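Local atomic coordinates of cytochrome cL (Hyphomicrobium denitrificans, PDB entry 2D0W), a protein that carries a covalently bound haem and probably accepts electrons from methanol dehydrogenase during methanol oxidation in the periplasm. Residues P83-T86 with G90-E93. Sequence-based numbering, arbitrary orientation.
With HEM (protoporphyrin IX containing Fe), chain H.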
loop_
_atom_site.group_PDB
_atom_site.type_symbol
_atom_site.label_atom_id
_atom_site.label_comp_id
_atom_site.label_asym_id
_atom_site.label_seq_id
_atom_site.Cartn_x
_atom_site.Cartn_y
_atom_site.Cartn_z
ATOM N N PRO A 83 10.680 -9.474 -4.206
ATOM C CA PRO A 83 10.185 -9.944 -2.887
ATOM C C PRO A 83 10.251 -8.971 -1.675
ATOM O O PRO A 83 9.534 -9.186 -0.716
ATOM C CB PRO A 83 10.949 -11.280 -2.653
ATOM C CG PRO A 83 12.184 -11.205 -3.563
ATOM C CD PRO A 83 11.851 -10.240 -4.704
ATOM N N LYS A 84 11.070 -7.927 -1.717
ATOM C CA LYS A 84 10.992 -6.859 -0.704
ATOM C C LYS A 84 9.632 -6.118 -0.710
ATOM O O LYS A 84 9.381 -5.261 0.142
ATOM C CB LYS A 84 12.125 -5.839 -0.877
ATOM C CG LYS A 84 13.475 -6.307 -0.309
ATOM C CD LYS A 84 14.532 -5.176 -0.265
ATOM C CE LYS A 84 15.955 -5.757 -0.312
ATOM N NZ LYS A 84 17.017 -4.784 -0.795
ATOM N N ASN A 85 8.773 -6.455 -1.660
ATOM C CA ASN A 85 7.400 -5.931 -1.683
ATOM C C ASN A 85 6.480 -6.589 -0.625
ATOM O O ASN A 85 5.360 -6.171 -0.444
ATOM C CB ASN A 85 6.801 -5.972 -3.100
ATOM C CG ASN A 85 7.390 -4.889 -4.037
ATOM O OD1 ASN A 85 7.851 -3.812 -3.588
ATOM N ND2 ASN A 85 7.340 -5.156 -5.356
ATOM N N THR A 86 6.981 -7.630 0.054
ATOM C CA THR A 86 6.339 -8.190 1.252
ATOM C C THR A 86 6.556 -7.297 2.502
ATOM O O THR A 86 5.986 -7.547 3.570
ATOM C CB THR A 86 6.828 -9.660 1.550
ATOM O OG1 THR A 86 8.227 -9.679 1.893
ATOM C CG2 THR A 86 6.572 -10.601 0.385
ATOM N N GLY A 90 9.468 -1.776 0.992
ATOM C CA GLY A 90 9.691 -2.178 -0.406
ATOM C C GLY A 90 8.568 -1.785 -1.333
ATOM O O GLY A 90 8.814 -1.275 -2.425
ATOM N N LEU A 91 7.336 -2.035 -0.905
ATOM C CA LEU A 91 6.144 -1.660 -1.649
ATOM C C LEU A 91 6.106 -0.143 -1.882
ATOM O O LEU A 91 5.904 0.348 -3.020
ATOM C CB LEU A 91 4.873 -2.172 -0.910
ATOM C CG LEU A 91 3.548 -1.963 -1.634
ATOM C CD1 LEU A 91 3.722 -2.447 -3.022
ATOM C CD2 LEU A 91 2.360 -2.690 -0.986
ATOM N N PHE A 92 6.384 0.618 -0.835
ATOM C CA PHE A 92 6.453 2.056 -0.979
ATOM C C PHE A 92 7.485 2.423 -2.076
ATOM O O PHE A 92 7.205 3.263 -2.961
ATOM C CB PHE A 92 6.815 2.678 0.383
ATOM C CG PHE A 92 7.130 4.171 0.338
ATOM C CD1 PHE A 92 6.121 5.112 0.499
ATOM C CD2 PHE A 92 8.434 4.624 0.127
ATOM C CE1 PHE A 92 6.410 6.482 0.470
ATOM C CE2 PHE A 92 8.731 5.979 0.081
ATOM C CZ PHE A 92 7.715 6.918 0.264
ATOM N N GLU A 93 8.670 1.799 -2.006
ATOM C CA GLU A 93 9.771 2.143 -2.913
ATOM C C GLU A 93 9.335 1.781 -4.356
ATOM O O GLU A 93 9.542 2.563 -5.283
ATOM C CB GLU A 93 11.060 1.380 -2.498
ATOM C CG GLU A 93 11.713 1.781 -1.200
ATOM C CD GLU A 93 12.918 0.880 -0.805
ATOM O OE1 GLU A 93 12.811 -0.366 -0.960
ATOM O OE2 GLU A 93 13.976 1.412 -0.339
HETATM C CHA HEM H . 4.641 -3.794 -11.186
HETATM C CHB HEM H . 1.907 -1.326 -7.989
HETATM C CHC HEM H . 0.127 1.583 -11.472
HETATM C CHD HEM H . 1.881 -1.642 -14.649
HETATM C C1A HEM H . 4.130 -3.348 -9.965
HETATM C C2A HEM H . 4.517 -3.751 -8.618
HETATM C C3A HEM H . 3.741 -3.088 -7.760
HETATM C C4A HEM H . 2.845 -2.207 -8.496
HETATM C CMA HEM H . 3.743 -3.195 -6.200
HETATM C CAA HEM H . 5.578 -4.819 -8.268
HETATM C CBA HEM H . 4.843 -6.170 -8.284
HETATM C CGA HEM H . 5.717 -7.316 -7.789
HETATM O O1A HEM H . 6.770 -7.063 -7.156
HETATM O O2A HEM H . 5.346 -8.486 -8.046
HETATM C C1B HEM H . 1.225 -0.289 -8.637
HETATM C C2B HEM H . 0.342 0.747 -8.089
HETATM C C3B HEM H . -0.037 1.527 -8.981
HETATM C C4B HEM H . 0.446 1.082 -10.252
HETATM C CMB HEM H . -0.043 0.739 -6.611
HETATM C CAB HEM H . -0.668 2.911 -8.759
HETATM C CBB HEM H . -0.109 3.785 -7.981
HETATM C C1C HEM H . 0.426 0.947 -12.658
HETATM C C2C HEM H . 0.182 1.456 -14.023
HETATM C C3C HEM H . 0.611 0.543 -14.875
HETATM C C4C HEM H . 1.274 -0.529 -14.115
HETATM C CMC HEM H . -0.875 2.521 -14.270
HETATM C CAC HEM H . 0.324 0.368 -16.401
HETATM C CBC HEM H . 0.432 1.438 -17.141
HETATM C C1D HEM H . 2.844 -2.454 -14.085
HETATM C C2D HEM H . 3.726 -3.364 -14.792
HETATM C C3D HEM H . 4.591 -4.024 -13.723
HETATM C C4D HEM H . 4.143 -3.481 -12.456
HETATM C CMD HEM H . 3.776 -3.597 -16.333
HETATM C CAD HEM H . 5.744 -5.077 -13.893
HETATM C CBD HEM H . 7.001 -4.219 -13.725
HETATM C CGD HEM H . 8.252 -5.018 -13.456
HETATM O O1D HEM H . 9.322 -4.427 -13.220
HETATM O O2D HEM H . 8.161 -6.254 -13.455
HETATM N NA HEM H . 3.107 -2.429 -9.830
HETATM N NB HEM H . 1.170 -0.044 -9.992
HETATM N NC HEM H . 1.140 -0.238 -12.754
HETATM N ND HEM H . 3.112 -2.581 -12.725
HETATM FE FE HEM H . 2.193 -1.251 -11.303
#
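Asn-85 sets OD1 over the face of the Gly-90 to Leu-91 peptide, where the 3-10 turn 83-86 of this c-type cytochrome fold meets helix 88-97 at the haem pocket. With CG anti to the carbonyl carbon (chi1 -74°), the side chain bridges helix and haem: Asn-85 ND2 donates to propionate oxygen HEM O1A at 2.7 Å, a bent bond of 143°. Its other end, Asn-85 OD1, lies 3.0 Å from Gly-90 O; these two acceptors cannot bond each other. Leu-91 reaches the haem separately: CG lies anti to the backbone N (chi1 -175°), and CD1 sits 3.3 Å from methyl HEM CMA. Close approach of the backbones needs a glycine: a CB on Gly-90 would clash with Lys-84 O, which instead receives a CA-H...O contact from Gly-90 CA at 3.1 Å. One helical turn on, the single hydroxyl of Thr-94 is within hydrogen-bonding reach of both Asn-85 OD1 and Gly-90 O, consistent with OD1 being held toward the helix and ND2 toward the propionate. Cut back to an alanine here, Asn-85 would probably leave HEM O1A without this donor and Thr-94 OG1 without one acceptor, and open a gap over the Gly-90 peptide. Farther out, Tyr-82 OH is also hydrogen-bonded to the haem, while Arg-123 NH1 of helix 112-124 is hydrogen-bonded to Asn-85 O.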